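Local coordinates for DUF115 domain-containing protein (Magnetospirillum magneticum AMB-1, PDB 5MU5) that probably transfers sugar to flagellin as a Maf-family glycosyltransferase and takes part in the formation of bacterial flagella, at residues F19-R29 with R173-I184. Sequence-based numbering, arbitrary orientation.
Sequences FLELMPEMGER and RRENPLRLNIII. With EDO (1,2-ethanediol), chain I.
M23 reaches across from the kink between helices 9-22 and 24-32 and packs against R173 and strand 180-183. Its CB sits 4.0 Å from R173 NE. CG lies over the centre of the R173 guanidinium, on the face opposite P177 CB. CG also lies 3.7 Å from O2 of a 1,2-ethanediol, probably from the crystallisation liquor, whose O1 accepts from E25 N. SD is near I182 CD1. A bend at the last torsion (chi3 -80°) turns CE back onto the arginine, 3.6 Å from R173 CD. The same methyl meets L180 CD2 and, at 3.8 Å, I182 CD1.

The R173 side chain also binds the backbone where helix 9-22 ends: NE donates to L22 O at 2.9 Å, nearly in the guanidinium plane, with an N-H...O angle of 155°.

L180 and I182 belong to strand 180-183, an outermost strand of a four-stranded parallel sheet in the Maf N-terminal domain. F19 of helix 9-22 and M26 of helix 24-32 both reach I182. N181 and I183 start off on the other side, and both side chains touch helix 188-202.

I182 CD1 touches the edge of the F19 ring, in its plane, 3.7 Å from F19 CE1. M26 CE lies 4.1 Å from I184 CG1, and both residues touch F154. R29 runs past I184 in the opposite direction, and its guanidinium makes a cation-pi contact with F154.

At the other end, R174 NH2 forms a salt bridge with E21 OE2, meeting it from above the carboxylate plane. L22 CD2 lies over one face of that guanidinium, toward its rim. Each charge has a stronger partner outside: R174 NE forms a salt bridge with E171, and E21 OE1 with R167.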
# COMPACT_ATOMS: atom_id res chain seq x y z
N PHE A 19 28.55 -14.86 -3.95
CA PHE A 19 27.90 -14.04 -2.91
C PHE A 19 28.64 -12.73 -2.69
O PHE A 19 28.02 -11.68 -2.67
CB PHE A 19 27.75 -14.80 -1.59
CG PHE A 19 26.57 -15.72 -1.55
CD1 PHE A 19 25.31 -15.24 -1.23
CD2 PHE A 19 26.71 -17.06 -1.84
CE1 PHE A 19 24.21 -16.08 -1.20
CE2 PHE A 19 25.62 -17.90 -1.80
CZ PHE A 19 24.37 -17.42 -1.48
N LEU A 20 29.96 -12.78 -2.56
CA LEU A 20 30.72 -11.55 -2.31
C LEU A 20 30.61 -10.55 -3.45
O LEU A 20 30.67 -9.35 -3.23
CB LEU A 20 32.18 -11.86 -2.06
CG LEU A 20 32.44 -12.51 -0.70
CD1 LEU A 20 33.82 -13.17 -0.66
CD2 LEU A 20 32.31 -11.48 0.40
N GLU A 21 30.41 -11.06 -4.66
CA GLU A 21 30.27 -10.23 -5.84
C GLU A 21 28.83 -9.70 -6.03
O GLU A 21 28.62 -8.53 -6.31
CB GLU A 21 30.67 -11.06 -7.07
CG GLU A 21 30.58 -10.30 -8.39
CD GLU A 21 30.86 -11.18 -9.60
OE1 GLU A 21 31.26 -12.36 -9.44
OE2 GLU A 21 30.71 -10.67 -10.72
N LEU A 22 27.85 -10.58 -5.89
CA LEU A 22 26.47 -10.25 -6.24
C LEU A 22 25.50 -10.06 -5.09
O LEU A 22 24.39 -9.60 -5.33
CB LEU A 22 25.95 -11.34 -7.18
CG LEU A 22 26.71 -11.37 -8.51
CD1 LEU A 22 26.73 -12.77 -9.13
CD2 LEU A 22 26.11 -10.35 -9.47
N MET A 23 25.89 -10.42 -3.86
CA MET A 23 25.07 -10.18 -2.66
C MET A 23 26.03 -9.90 -1.49
O MET A 23 26.08 -10.66 -0.51
CB MET A 23 24.18 -11.39 -2.37
CG MET A 23 23.00 -11.06 -1.48
SD MET A 23 22.05 -12.51 -1.01
CE MET A 23 21.07 -12.78 -2.47
N PRO A 24 26.78 -8.79 -1.59
CA PRO A 24 28.00 -8.63 -0.77
C PRO A 24 27.84 -8.77 0.74
O PRO A 24 28.64 -9.47 1.38
CB PRO A 24 28.54 -7.23 -1.16
CG PRO A 24 27.82 -6.86 -2.40
CD PRO A 24 26.51 -7.61 -2.43
N GLU A 25 26.84 -8.11 1.30
CA GLU A 25 26.61 -8.20 2.75
C GLU A 25 26.38 -9.65 3.18
O GLU A 25 26.86 -10.06 4.22
CB GLU A 25 25.42 -7.33 3.19
CG GLU A 25 25.73 -5.83 3.24
CD GLU A 25 24.54 -4.97 3.66
OE1 GLU A 25 24.59 -3.74 3.43
OE2 GLU A 25 23.54 -5.52 4.20
N MET A 26 25.68 -10.43 2.37
CA MET A 26 25.45 -11.82 2.70
C MET A 26 26.76 -12.61 2.55
O MET A 26 27.08 -13.48 3.37
CB MET A 26 24.40 -12.41 1.76
CG MET A 26 23.98 -13.83 2.10
SD MET A 26 23.17 -13.93 3.71
CE MET A 26 21.69 -12.95 3.41
N GLY A 27 27.50 -12.28 1.50
CA GLY A 27 28.80 -12.88 1.23
C GLY A 27 29.74 -12.61 2.38
O GLY A 27 30.45 -13.51 2.82
N GLU A 28 29.71 -11.38 2.90
CA GLU A 28 30.64 -11.04 3.98
C GLU A 28 30.29 -11.84 5.23
O GLU A 28 31.15 -12.35 5.93
CB GLU A 28 30.65 -9.53 4.24
CG GLU A 28 31.74 -9.07 5.21
CD GLU A 28 33.14 -9.60 4.88
OE1 GLU A 28 33.54 -9.58 3.69
OE2 GLU A 28 33.85 -10.04 5.81
N ARG A 29 29.01 -12.01 5.46
CA ARG A 29 28.56 -12.77 6.59
C ARG A 29 28.92 -14.26 6.43
O ARG A 29 29.40 -14.90 7.37
CB ARG A 29 27.05 -12.57 6.73
CG ARG A 29 26.51 -13.19 7.99
CD ARG A 29 25.04 -12.91 8.15
NE ARG A 29 24.53 -13.73 9.25
CZ ARG A 29 23.24 -13.80 9.58
NH1 ARG A 29 22.33 -13.09 8.92
NH2 ARG A 29 22.89 -14.58 10.60
N ARG A 173 20.66 -11.36 -10.01
CA ARG A 173 20.68 -10.07 -9.32
C ARG A 173 21.49 -9.02 -10.03
O ARG A 173 21.42 -7.85 -9.66
CB ARG A 173 21.29 -10.21 -7.93
CG ARG A 173 20.42 -11.00 -6.98
CD ARG A 173 21.15 -11.26 -5.70
NE ARG A 173 21.52 -10.02 -5.04
CZ ARG A 173 20.77 -9.37 -4.18
NH1 ARG A 173 19.57 -9.81 -3.85
NH2 ARG A 173 21.22 -8.27 -3.63
N ARG A 174 22.29 -9.41 -11.03
CA ARG A 174 23.15 -8.45 -11.70
C ARG A 174 22.42 -7.21 -12.19
O ARG A 174 22.80 -6.11 -11.83
CB ARG A 174 23.90 -9.09 -12.86
CG ARG A 174 24.95 -8.16 -13.44
CD ARG A 174 25.81 -8.85 -14.48
NE ARG A 174 26.61 -9.92 -13.89
CZ ARG A 174 27.70 -9.74 -13.14
NH1 ARG A 174 28.15 -8.52 -12.86
NH2 ARG A 174 28.35 -10.78 -12.66
N GLU A 175 21.40 -7.37 -13.02
CA GLU A 175 20.65 -6.21 -13.55
C GLU A 175 19.60 -5.73 -12.56
O GLU A 175 19.31 -4.56 -12.51
CB GLU A 175 19.95 -6.55 -14.87
CG GLU A 175 20.86 -7.19 -15.90
CD GLU A 175 22.11 -6.37 -16.15
OE1 GLU A 175 22.00 -5.13 -16.18
OE2 GLU A 175 23.21 -6.97 -16.31
N ASN A 176 19.06 -6.65 -11.77
CA ASN A 176 18.00 -6.33 -10.83
C ASN A 176 18.12 -7.18 -9.55
O ASN A 176 17.68 -8.33 -9.51
CB ASN A 176 16.65 -6.57 -11.50
CG ASN A 176 15.49 -6.12 -10.63
OD1 ASN A 176 15.67 -5.77 -9.46
ND2 ASN A 176 14.30 -6.15 -11.20
N PRO A 177 18.70 -6.61 -8.50
CA PRO A 177 18.94 -7.37 -7.29
C PRO A 177 17.68 -7.88 -6.60
O PRO A 177 17.74 -8.85 -5.86
CB PRO A 177 19.69 -6.39 -6.37
CG PRO A 177 19.47 -5.03 -6.93
CD PRO A 177 19.15 -5.20 -8.38
N LEU A 178 16.55 -7.25 -6.90
CA LEU A 178 15.28 -7.64 -6.33
C LEU A 178 14.73 -8.95 -6.87
O LEU A 178 13.71 -9.42 -6.41
CB LEU A 178 14.24 -6.52 -6.53
CG LEU A 178 14.72 -5.20 -5.90
CD1 LEU A 178 13.94 -3.96 -6.38
CD2 LEU A 178 14.69 -5.34 -4.38
N ARG A 179 15.39 -9.56 -7.85
CA ARG A 179 14.95 -10.88 -8.35
C ARG A 179 15.36 -12.09 -7.49
O ARG A 179 14.81 -13.18 -7.68
CB ARG A 179 15.43 -11.10 -9.78
CG ARG A 179 14.73 -10.20 -10.78
CD ARG A 179 15.27 -10.43 -12.17
NE ARG A 179 15.24 -11.85 -12.43
CZ ARG A 179 15.74 -12.44 -13.50
NH1 ARG A 179 16.31 -11.74 -14.45
NH2 ARG A 179 15.65 -13.74 -13.60
N LEU A 180 16.31 -11.92 -6.57
CA LEU A 180 16.69 -12.98 -5.65
C LEU A 180 16.79 -12.40 -4.27
O LEU A 180 17.54 -11.45 -4.05
CB LEU A 180 18.03 -13.60 -6.00
CG LEU A 180 18.52 -14.70 -5.06
CD1 LEU A 180 17.72 -15.97 -5.24
CD2 LEU A 180 19.99 -14.99 -5.33
N ASN A 181 16.03 -12.96 -3.35
CA ASN A 181 16.01 -12.52 -1.97
C ASN A 181 16.26 -13.71 -1.08
O ASN A 181 15.70 -14.77 -1.30
CB ASN A 181 14.63 -11.94 -1.64
CG ASN A 181 14.35 -10.68 -2.40
OD1 ASN A 181 14.85 -9.62 -2.06
ND2 ASN A 181 13.56 -10.78 -3.46
N ILE A 182 17.15 -13.55 -0.10
CA ILE A 182 17.38 -14.58 0.89
C ILE A 182 17.04 -13.94 2.21
O ILE A 182 17.63 -12.95 2.59
CB ILE A 182 18.81 -15.07 0.87
CG1 ILE A 182 19.08 -15.72 -0.51
CG2 ILE A 182 19.05 -16.06 2.00
CD1 ILE A 182 20.52 -16.15 -0.71
N ILE A 183 16.08 -14.52 2.91
CA ILE A 183 15.55 -13.95 4.12
C ILE A 183 15.95 -14.84 5.27
O ILE A 183 15.52 -15.97 5.35
CB ILE A 183 14.02 -13.87 3.98
CG1 ILE A 183 13.65 -12.90 2.84
CG2 ILE A 183 13.36 -13.47 5.29
CD1 ILE A 183 12.25 -13.11 2.27
N ILE A 184 16.81 -14.32 6.13
CA ILE A 184 17.31 -15.04 7.29
C ILE A 184 16.61 -14.46 8.51
O ILE A 184 17.07 -13.48 9.10
CB ILE A 184 18.84 -14.86 7.45
CG1 ILE A 184 19.57 -15.14 6.13
CG2 ILE A 184 19.37 -15.77 8.55
CD1 ILE A 184 19.37 -16.53 5.59
C1 EDO I . 23.36 -7.16 -0.69
O1 EDO I . 24.48 -6.61 -0.01
C2 EDO I . 22.38 -7.41 0.44
O2 EDO I . 22.92 -8.50 1.25